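Local coordinates for protein hydrolase, haloacid dehalogenase-like family (Streptococcus pneumoniae, PDB 2FI1) that probably hydrolyses phosphate ester substrates with the help of a divalent metal, as do many members of the haloacid dehalogenase-like family, at residues Y9-G14 / S88-D93; G15-N20 / T118-Y123; F54-F59 / N65-Y70. All blocks are in the same frame, centred on the assembly; numbering follows the deposited sequence.

Interaction 1 of 3, residues Y9-G14 / S88-D93; sequences YIWDLG and SDLLED. With CA (calcium ion), chain B.
Trp-11, on the central strand 8-11, meets Leu-90 and Leu-91 of helix 87-96 through apolar packing, with no polar bond between the two segments. Leu-90 brings its CD2 methyl to the edge of the indole, near the ring plane and 4.1 Å from Trp-11 CH2. Leu-91 approaches differently: its CD2 rides 3.4 Å above the indole plane, displaced toward the rim, and is 3.8 Å from Trp-11 CZ2, with NE1 and CE2 about as near. The indole is turned up against the helix because CG of Trp-11 lies beside the backbone N and opposite the carbonyl carbon (chi1 -62°). A broad flat ring suits this place, since it offers two consecutive branched side chains separate surfaces to rest on.

The polar part of the surroundings is gathered on His-101 of the neighbouring strand. Trp-11 NE1 can only donate, so His-101 ND1 must accept, while His-101 NE2 reaches Leu-91 O; this is consistent with a neutral imidazole protonated on NE2. The single N-H of the indole is thereby satisfied in the buried interior.

Metal bonds occupy the far end of segment 9-14. Asp-12 grips the calcium ion with both carboxylate oxygens unequally, OD2 at 2.4 Å and OD1 at 2.8 Å. Gly-14 adds its main-chain O at 2.3 Å, a bond that does not depend on a side chain, and three waters together with Asp-160 bring the ligands to seven. Thr-16 OG1 also bonds to Asp-12 OD2, a second-shell hold on the carboxylate.

A strand delivering an aspartate and, two residues on, a backbone carbonyl to a metal is the hallmark of the first sequence motif of the Rossmann-like haloacid dehalogenase fold, here with helix 87-96 packed against the sheet.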
loop_
_atom_site.group_PDB
_atom_site.type_symbol
_atom_site.label_atom_id
_atom_site.label_comp_id
_atom_site.label_asym_id
_atom_site.label_seq_id
_atom_site.Cartn_x
_atom_site.Cartn_y
_atom_site.Cartn_z
ATOM N N TYR A 9 8.663 5.139 11.572
ATOM C CA TYR A 9 7.534 4.421 11.022
ATOM C C TYR A 9 7.930 3.960 9.628
ATOM O O TYR A 9 8.224 4.789 8.770
ATOM C CB TYR A 9 6.298 5.344 10.988
ATOM C CG TYR A 9 5.851 5.731 12.380
ATOM C CD1 TYR A 9 4.840 5.036 13.019
ATOM C CD2 TYR A 9 6.491 6.746 13.086
ATOM C CE1 TYR A 9 4.440 5.355 14.295
ATOM C CE2 TYR A 9 6.105 7.064 14.379
ATOM C CZ TYR A 9 5.076 6.364 14.971
ATOM O OH TYR A 9 4.691 6.671 16.276
ATOM N N ILE A 10 7.993 2.648 9.429
ATOM C CA ILE A 10 8.351 2.087 8.142
ATOM C C ILE A 10 7.074 1.541 7.516
ATOM O O ILE A 10 6.520 0.541 7.981
ATOM C CB ILE A 10 9.412 0.984 8.258
ATOM C CG1 ILE A 10 10.683 1.519 8.927
ATOM C CG2 ILE A 10 9.744 0.457 6.859
ATOM C CD1 ILE A 10 11.754 0.460 9.129
ATOM N N TRP A 11 6.636 2.200 6.455
ATOM C CA TRP A 11 5.344 1.962 5.844
ATOM C C TRP A 11 5.415 1.090 4.607
ATOM O O TRP A 11 6.439 1.013 3.924
ATOM C CB TRP A 11 4.720 3.290 5.420
ATOM C CG TRP A 11 4.434 4.247 6.541
ATOM C CD1 TRP A 11 5.228 5.269 6.970
ATOM C CD2 TRP A 11 3.247 4.295 7.334
ATOM N NE1 TRP A 11 4.616 5.941 7.988
ATOM C CE2 TRP A 11 3.405 5.359 8.243
ATOM C CE3 TRP A 11 2.072 3.536 7.376
ATOM C CZ2 TRP A 11 2.422 5.704 9.173
ATOM C CZ3 TRP A 11 1.099 3.874 8.315
ATOM C CH2 TRP A 11 1.288 4.949 9.198
ATOM N N ASP A 12 4.278 0.476 4.361
ATOM C CA ASP A 12 3.917 -0.240 3.154
ATOM C C ASP A 12 2.973 0.683 2.369
ATOM O O ASP A 12 2.221 1.444 2.967
ATOM C CB ASP A 12 3.247 -1.543 3.617
ATOM C CG ASP A 12 2.503 -2.289 2.540
ATOM O OD1 ASP A 12 3.083 -2.600 1.490
ATOM O OD2 ASP A 12 1.342 -2.669 2.837
ATOM N N LEU A 13 3.014 0.631 1.040
ATOM C CA LEU A 13 2.189 1.499 0.213
ATOM C C LEU A 13 0.833 0.838 -0.056
ATOM O O LEU A 13 -0.143 1.148 0.596
ATOM C CB LEU A 13 2.921 1.858 -1.086
ATOM C CG LEU A 13 2.203 2.847 -2.015
ATOM C CD1 LEU A 13 1.959 4.192 -1.326
ATOM C CD2 LEU A 13 3.011 3.031 -3.291
ATOM N N GLY A 14 0.784 -0.106 -0.989
ATOM C CA GLY A 14 -0.481 -0.729 -1.368
ATOM C C GLY A 14 -1.119 -1.451 -0.203
ATOM O O GLY A 14 -0.472 -2.263 0.456
ATOM N N SER A 88 -3.190 11.239 5.242
ATOM C CA SER A 88 -2.336 12.428 5.307
ATOM C C SER A 88 -2.367 13.077 6.697
ATOM O O SER A 88 -1.329 13.521 7.199
ATOM C CB SER A 88 -2.680 13.411 4.185
ATOM O OG SER A 88 -3.978 13.909 4.302
ATOM N N ASP A 89 -3.529 13.065 7.349
ATOM C CA ASP A 89 -3.629 13.595 8.712
ATOM C C ASP A 89 -2.813 12.784 9.718
ATOM O O ASP A 89 -2.255 13.327 10.660
ATOM C CB ASP A 89 -5.078 13.628 9.196
ATOM C CG ASP A 89 -5.898 14.746 8.581
ATOM O OD1 ASP A 89 -5.334 15.798 8.201
ATOM O OD2 ASP A 89 -7.141 14.584 8.526
ATOM N N LEU A 90 -2.771 11.458 9.553
ATOM C CA LEU A 90 -1.986 10.634 10.462
ATOM C C LEU A 90 -0.497 10.875 10.258
ATOM O O LEU A 90 0.251 11.006 11.221
ATOM C CB LEU A 90 -2.337 9.144 10.327
ATOM C CG LEU A 90 -1.509 8.208 11.213
ATOM C CD1 LEU A 90 -1.618 8.593 12.679
ATOM C CD2 LEU A 90 -1.929 6.758 11.025
ATOM N N LEU A 91 -0.070 10.924 8.998
ATOM C CA LEU A 91 1.324 11.229 8.718
ATOM C C LEU A 91 1.725 12.568 9.363
ATOM O O LEU A 91 2.788 12.693 9.968
ATOM C CB LEU A 91 1.586 11.240 7.212
ATOM C CG LEU A 91 1.378 9.902 6.503
ATOM C CD1 LEU A 91 1.580 10.080 5.005
ATOM C CD2 LEU A 91 2.296 8.803 7.020
ATOM N N GLU A 92 0.835 13.552 9.262
ATOM C CA GLU A 92 1.114 14.869 9.844
ATOM C C GLU A 92 1.186 14.842 11.368
ATOM O O GLU A 92 2.100 15.418 11.956
ATOM C CB GLU A 92 0.075 15.883 9.389
ATOM C CG GLU A 92 0.375 17.328 9.799
ATOM C CD GLU A 92 1.717 17.848 9.296
ATOM O OE1 GLU A 92 2.279 17.312 8.313
ATOM O OE2 GLU A 92 2.236 18.811 9.900
ATOM N N ASP A 93 0.242 14.149 12.012
ATOM C CA ASP A 93 0.266 14.088 13.463
ATOM C C ASP A 93 1.564 13.456 13.958
ATOM O O ASP A 93 2.135 13.872 14.952
ATOM C CB ASP A 93 -0.938 13.310 14.007
ATOM C CG ASP A 93 -2.242 14.073 13.914
ATOM O OD1 ASP A 93 -2.221 15.326 13.863
ATOM O OD2 ASP A 93 -3.311 13.433 13.909
HETATM CA CA CA B . 0.815 -4.080 0.993
HETATM O O HOH W 1 -0.960 -5.282 -0.079
HETATM O O HOH W 2 2.277 -5.839 1.657
HETATM O O HOH W 3 1.916 -3.919 -1.051
#

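Interaction 2 of 3, residues G15-N20 / T118-Y123; sequences GTLLDN and TSIAAY
Ile-120, whose side chain meets Leu-17 across the contact, also lies at the edge of the Tyr-123 ring: Ile-120 CA is in the ring plane, 4.0 Å from Tyr-123 CD2. The same ring touches Leu-91 and Ser-95 of helix 87-96, and its OH is hydrogen-bonded to Glu-92 there, so the turn carrying Ile-120 is tied to that helix.

The contact itself is made by methyl groups. Leu-17 CD1 and Ile-120 CD1 are 4.3 Å apart, two methyl-ended side chains reaching toward each other from backbones too distant to bond. Leu-17 is backed by Trp-11 and Val-87, and Ile-120 by Leu-91 and Leu-115, an apolar setting that suits both. Beside them Leu-18 CD1 approaches Thr-118 CG2 at 4.5 Å. Thr-118 can serve here because its two branches divide the work: with OG1 between the backbone N and the carbonyl carbon (chi1 59°), the hydroxyl bonds to Ile-114 O and the methyl is left to face the leucine.

The backbone turns sharply on both sides. Gly-15 adopts a positive phi of 84°, where a side chain would collide with the preceding carbonyl, and its N bonds to Leu-18 O at 2.8 Å. Ser-119, also with positive phi, closes helix 110-117 in a Schellman motif. Asp-19 caps the start of helix 20-34, its OD1 reaching Glu-22 N weakly and Tyr-45 OH as well.

The polar groups described are thus served within each side or by third parties, which implies that the two segments meet through apolar contact rather than directional bonds.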
loop_
_atom_site.group_PDB
_atom_site.type_symbol
_atom_site.label_atom_id
_atom_site.label_comp_id
_atom_site.label_asym_id
_atom_site.label_seq_id
_atom_site.Cartn_x
_atom_site.Cartn_y
_atom_site.Cartn_z
ATOM N N GLY A 15 -2.389 -1.163 0.053
ATOM C CA GLY A 15 -3.138 -1.824 1.116
ATOM C C GLY A 15 -2.961 -1.237 2.511
ATOM O O GLY A 15 -3.628 -1.675 3.453
ATOM N N THR A 16 -2.082 -0.242 2.643
ATOM C CA THR A 16 -1.804 0.390 3.933
ATOM C C THR A 16 -1.989 1.903 3.802
ATOM O O THR A 16 -2.883 2.473 4.419
ATOM C CB THR A 16 -0.397 0.012 4.422
ATOM O OG1 THR A 16 -0.342 -1.412 4.623
ATOM C CG2 THR A 16 -0.064 0.703 5.709
ATOM N N LEU A 17 -1.164 2.556 2.989
ATOM C CA LEU A 17 -1.355 3.987 2.709
ATOM C C LEU A 17 -2.225 4.216 1.477
ATOM O O LEU A 17 -3.072 5.104 1.465
ATOM C CB LEU A 17 -0.007 4.667 2.516
ATOM C CG LEU A 17 0.904 4.664 3.740
ATOM C CD1 LEU A 17 2.193 5.325 3.369
ATOM C CD2 LEU A 17 0.259 5.367 4.924
ATOM N N LEU A 18 -1.987 3.411 0.445
ATOM C CA LEU A 18 -2.678 3.540 -0.841
ATOM C C LEU A 18 -3.767 2.486 -0.951
ATOM O O LEU A 18 -3.490 1.295 -0.803
ATOM C CB LEU A 18 -1.679 3.357 -1.977
ATOM C CG LEU A 18 -2.231 3.483 -3.398
ATOM C CD1 LEU A 18 -2.538 4.932 -3.717
ATOM C CD2 LEU A 18 -1.241 2.887 -4.374
ATOM N N ASP A 19 -5.001 2.932 -1.201
ATOM C CA ASP A 19 -6.121 2.020 -1.425
ATOM C C ASP A 19 -6.127 1.629 -2.909
ATOM O O ASP A 19 -6.988 2.051 -3.688
ATOM C CB ASP A 19 -7.425 2.694 -0.998
ATOM C CG ASP A 19 -8.593 1.725 -0.882
ATOM O OD1 ASP A 19 -8.444 0.550 -1.275
ATOM O OD2 ASP A 19 -9.656 2.165 -0.391
ATOM N N ASN A 20 -5.149 0.819 -3.301
ATOM C CA ASN A 20 -5.057 0.395 -4.692
ATOM C C ASN A 20 -6.252 -0.457 -5.102
ATOM O O ASN A 20 -6.634 -0.453 -6.275
ATOM C CB ASN A 20 -3.758 -0.360 -4.968
ATOM C CG ASN A 20 -3.586 -1.559 -4.081
ATOM O OD1 ASN A 20 -3.188 -1.427 -2.921
ATOM N ND2 ASN A 20 -3.874 -2.751 -4.612
ATOM N N THR A 118 -0.467 11.786 -4.893
ATOM C CA THR A 118 -1.255 11.782 -3.656
ATOM C C THR A 118 -0.746 12.781 -2.611
ATOM O O THR A 118 -1.279 12.841 -1.496
ATOM C CB THR A 118 -1.296 10.377 -3.030
ATOM O OG1 THR A 118 0.032 9.940 -2.752
ATOM C CG2 THR A 118 -1.974 9.386 -3.963
ATOM N N SER A 119 0.265 13.561 -2.977
ATOM C CA SER A 119 0.800 14.627 -2.124
ATOM C C SER A 119 1.256 14.132 -0.754
ATOM O O SER A 119 1.083 14.824 0.252
ATOM C CB SER A 119 -0.222 15.763 -1.984
ATOM O OG SER A 119 -0.540 16.276 -3.265
ATOM N N ILE A 120 1.860 12.951 -0.706
ATOM C CA ILE A 120 2.510 12.505 0.530
ATOM C C ILE A 120 4.023 12.281 0.396
ATOM O O ILE A 120 4.669 11.877 1.351
ATOM C CB ILE A 120 1.817 11.270 1.150
ATOM C CG1 ILE A 120 1.843 10.073 0.194
ATOM C CG2 ILE A 120 0.392 11.630 1.563
ATOM C CD1 ILE A 120 1.406 8.771 0.845
ATOM N N ALA A 121 4.604 12.608 -0.758
ATOM C CA ALA A 121 6.045 12.440 -0.948
ATOM C C ALA A 121 6.847 13.184 0.120
ATOM O O ALA A 121 7.891 12.706 0.586
ATOM C CB ALA A 121 6.462 12.907 -2.336
ATOM N N ALA A 122 6.347 14.354 0.510
ATOM C CA ALA A 122 7.041 15.200 1.477
ATOM C C ALA A 122 7.234 14.550 2.837
ATOM O O ALA A 122 8.084 14.994 3.609
ATOM C CB ALA A 122 6.310 16.526 1.638
ATOM N N TYR A 123 6.471 13.502 3.139
ATOM C CA TYR A 123 6.572 12.867 4.446
ATOM C C TYR A 123 7.764 11.941 4.624
ATOM O O TYR A 123 8.160 11.679 5.752
ATOM C CB TYR A 123 5.283 12.111 4.798
ATOM C CG TYR A 123 4.203 13.063 5.218
ATOM C CD1 TYR A 123 4.285 13.706 6.447
ATOM C CD2 TYR A 123 3.151 13.395 4.368
ATOM C CE1 TYR A 123 3.325 14.619 6.830
ATOM C CE2 TYR A 123 2.181 14.322 4.756
ATOM C CZ TYR A 123 2.286 14.925 5.977
ATOM O OH TYR A 123 1.335 15.850 6.337
#

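Interaction 3 of 3, residues F54-F59 / N65-Y70; sequences FAIETF and NFLEKY
Two successive helices, 52-59 and 66-77, joined by a short connection, come together where the CA atoms of Ile-56 and Leu-67 are 7.9 Å apart. Ile-56 is the shared element. Its CG1 approaches Phe-66 obliquely, 4.1 Å from CE2, while its CD1 runs on to touch Leu-67 CD1 at 3.9 Å. The two aliphatic chains meet roughly at right angles. Placing CG1 beside the backbone N (chi1 -69°) and keeping the chain extended lets one isoleucine serve both partners. A beta-branched residue fits well here, being stiff near the backbone yet long enough to reach across.

These helices belong to the all-helical region between strand 8-11 and helix 87-96, a position consistent with a C1-type cap of the haloacid dehalogenase superfamily; such caps usually help to cover the active site. Within it, Phe-66 meets Phe-28 of helix 20-34 edge-to-face, and Tyr-70, one turn later, does the same to Phe-28. Tyr-70 also touches Leu-48 of helix 41-50, whereas Leu-67 sits at the exposed margin.

On helix 52-59, Thr-58 turns back upon its own last turn. Thr-58 OG1 donates to Phe-54 O at 2.8 Å, tilted 33° from the carbonyl plane, while the Thr-58 backbone N reaches the same oxygen from the opposite face, so one carbonyl holds two donors. The hydroxyl oxygen also lies over one face of the Phe-54 ring, toward its rim. The methyl of Thr-58 is used separately: CG2 stands 3.6 Å above the centre of the Phe-59 ring, and Phe-59 in turn packs on Ala-47 of helix 41-50.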
loop_
_atom_site.group_PDB
_atom_site.type_symbol
_atom_site.label_atom_id
_atom_site.label_comp_id
_atom_site.label_asym_id
_atom_site.label_seq_id
_atom_site.Cartn_x
_atom_site.Cartn_y
_atom_site.Cartn_z
ATOM N N PHE A 54 -8.517 -14.663 -9.854
ATOM C CA PHE A 54 -9.755 -15.081 -9.180
ATOM C C PHE A 54 -10.923 -14.163 -9.551
ATOM O O PHE A 54 -12.033 -14.638 -9.821
ATOM C CB PHE A 54 -9.594 -15.119 -7.663
ATOM C CG PHE A 54 -10.888 -15.386 -6.947
ATOM C CD1 PHE A 54 -11.514 -16.618 -7.074
ATOM C CD2 PHE A 54 -11.487 -14.405 -6.184
ATOM C CE1 PHE A 54 -12.717 -16.862 -6.442
ATOM C CE2 PHE A 54 -12.689 -14.650 -5.545
ATOM C CZ PHE A 54 -13.306 -15.878 -5.685
ATOM N N ALA A 55 -10.674 -12.859 -9.574
ATOM C CA ALA A 55 -11.722 -11.916 -9.935
ATOM C C ALA A 55 -12.198 -12.142 -11.371
ATOM O O ALA A 55 -13.395 -12.103 -11.653
ATOM C CB ALA A 55 -11.247 -10.490 -9.755
ATOM N N ILE A 56 -11.265 -12.363 -12.292
ATOM C CA ILE A 56 -11.629 -12.599 -13.693
ATOM C C ILE A 56 -12.352 -13.929 -13.874
ATOM O O ILE A 56 -13.356 -13.991 -14.571
ATOM C CB ILE A 56 -10.402 -12.492 -14.622
ATOM C CG1 ILE A 56 -9.958 -11.023 -14.674
ATOM C CG2 ILE A 56 -10.724 -13.024 -16.023
ATOM C CD1 ILE A 56 -8.689 -10.781 -15.443
ATOM N N GLU A 57 -11.870 -14.986 -13.239
ATOM C CA GLU A 57 -12.565 -16.273 -13.361
ATOM C C GLU A 57 -13.969 -16.205 -12.758
ATOM O O GLU A 57 -14.889 -16.870 -13.244
ATOM C CB GLU A 57 -11.764 -17.405 -12.721
ATOM C CG GLU A 57 -12.275 -18.829 -13.071
ATOM C CD GLU A 57 -12.249 -19.177 -14.578
ATOM O OE1 GLU A 57 -11.661 -18.430 -15.402
ATOM O OE2 GLU A 57 -12.825 -20.227 -14.943
ATOM N N THR A 58 -14.136 -15.401 -11.714
ATOM C CA THR A 58 -15.435 -15.276 -11.035
ATOM C C THR A 58 -16.430 -14.444 -11.839
ATOM O O THR A 58 -17.589 -14.855 -12.018
ATOM C CB THR A 58 -15.254 -14.673 -9.633
ATOM O OG1 THR A 58 -14.457 -15.569 -8.855
ATOM C CG2 THR A 58 -16.583 -14.460 -8.932
ATOM N N PHE A 59 -15.985 -13.296 -12.342
ATOM C CA PHE A 59 -16.887 -12.303 -12.916
ATOM C C PHE A 59 -16.788 -12.148 -14.435
ATOM O O PHE A 59 -17.728 -11.636 -15.049
ATOM C CB PHE A 59 -16.633 -10.940 -12.260
ATOM C CG PHE A 59 -16.909 -10.917 -10.788
ATOM C CD1 PHE A 59 -18.175 -11.197 -10.301
ATOM C CD2 PHE A 59 -15.906 -10.606 -9.885
ATOM C CE1 PHE A 59 -18.423 -11.181 -8.947
ATOM C CE2 PHE A 59 -16.150 -10.590 -8.528
ATOM C CZ PHE A 59 -17.412 -10.880 -8.056
ATOM N N ASN A 65 -11.121 -9.905 -24.554
ATOM C CA ASN A 65 -10.274 -8.713 -24.357
ATOM C C ASN A 65 -10.477 -8.012 -23.008
ATOM O O ASN A 65 -10.101 -6.848 -22.863
ATOM C CB ASN A 65 -10.478 -7.679 -25.479
ATOM C CG ASN A 65 -10.314 -8.271 -26.871
ATOM O OD1 ASN A 65 -9.414 -9.075 -27.115
ATOM N ND2 ASN A 65 -11.188 -7.865 -27.794
ATOM N N PHE A 66 -11.063 -8.703 -22.032
ATOM C CA PHE A 66 -11.424 -8.048 -20.771
ATOM C C PHE A 66 -10.196 -7.523 -20.041
ATOM O O PHE A 66 -10.157 -6.354 -19.658
ATOM C CB PHE A 66 -12.197 -8.989 -19.847
ATOM C CG PHE A 66 -12.548 -8.365 -18.521
ATOM C CD1 PHE A 66 -13.747 -7.690 -18.358
ATOM C CD2 PHE A 66 -11.661 -8.422 -17.445
ATOM C CE1 PHE A 66 -14.064 -7.093 -17.132
ATOM C CE2 PHE A 66 -11.971 -7.823 -16.235
ATOM C CZ PHE A 66 -13.171 -7.160 -16.081
ATOM N N LEU A 67 -9.201 -8.385 -19.846
ATOM C CA LEU A 67 -8.013 -8.002 -19.065
ATOM C C LEU A 67 -7.344 -6.772 -19.651
ATOM O O LEU A 67 -6.998 -5.840 -18.934
ATOM C CB LEU A 67 -7.005 -9.152 -18.964
ATOM C CG LEU A 67 -5.727 -8.829 -18.158
ATOM C CD1 LEU A 67 -5.312 -9.994 -17.322
ATOM C CD2 LEU A 67 -4.573 -8.371 -19.040
ATOM N N GLU A 68 -7.147 -6.773 -20.962
ATOM C CA GLU A 68 -6.489 -5.663 -21.621
ATOM C C GLU A 68 -7.226 -4.350 -21.390
ATOM O O GLU A 68 -6.614 -3.329 -21.077
ATOM C CB GLU A 68 -6.363 -5.939 -23.116
ATOM C CG GLU A 68 -5.342 -5.066 -23.772
ATOM C CD GLU A 68 -5.030 -5.473 -25.202
ATOM O OE1 GLU A 68 -5.529 -6.524 -25.671
ATOM O OE2 GLU A 68 -4.265 -4.730 -25.847
ATOM N N LYS A 69 -8.547 -4.380 -21.549
ATOM C CA LYS A 69 -9.370 -3.196 -21.355
ATOM C C LYS A 69 -9.401 -2.788 -19.886
ATOM O O LYS A 69 -9.343 -1.604 -19.569
ATOM C CB LYS A 69 -10.788 -3.445 -21.859
ATOM C CG LYS A 69 -10.889 -3.673 -23.364
ATOM C CD LYS A 69 -12.297 -4.085 -23.742
ATOM C CE LYS A 69 -12.405 -4.445 -25.215
ATOM N NZ LYS A 69 -12.342 -3.244 -26.090
ATOM N N TYR A 70 -9.473 -3.776 -18.999
ATOM C CA TYR A 70 -9.410 -3.514 -17.559
ATOM C C TYR A 70 -8.114 -2.793 -17.172
ATOM O O TYR A 70 -8.150 -1.804 -16.434
ATOM C CB TYR A 70 -9.576 -4.825 -16.781
ATOM C CG TYR A 70 -9.142 -4.758 -15.332
ATOM C CD1 TYR A 70 -9.678 -3.804 -14.470
ATOM C CD2 TYR A 70 -8.175 -5.628 -14.837
ATOM C CE1 TYR A 70 -9.265 -3.728 -13.157
ATOM C CE2 TYR A 70 -7.770 -5.563 -13.521
ATOM C CZ TYR A 70 -8.326 -4.617 -12.686
ATOM O OH TYR A 70 -7.912 -4.551 -11.370
#

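In the fold
Interactions 1 and 2 are buried in the Rossmann-like domain, share helix 13-17 and touch: Leu-17 CD2 packs 3.6 Å from Trp-11 CE3, and Leu-18 N probably donates a hydrogen bond to Leu-13 O. Helix 87-96 supplies one segment of interaction 1 and backs interaction 2 through Leu-91 and Val-87. Interaction 1 sets leucine methyls on an indole, with the calcium ion beyond its strand; interaction 2 is sparser, aliphatic methyl to methyl. Interaction 3 stands apart in the probable helical cap, its centre about 32 Å from that of interaction 1. Partly exposed, it joins two helices adjacent in the chain, whereas the others join segments more than 70 residues apart, with the helical region between them.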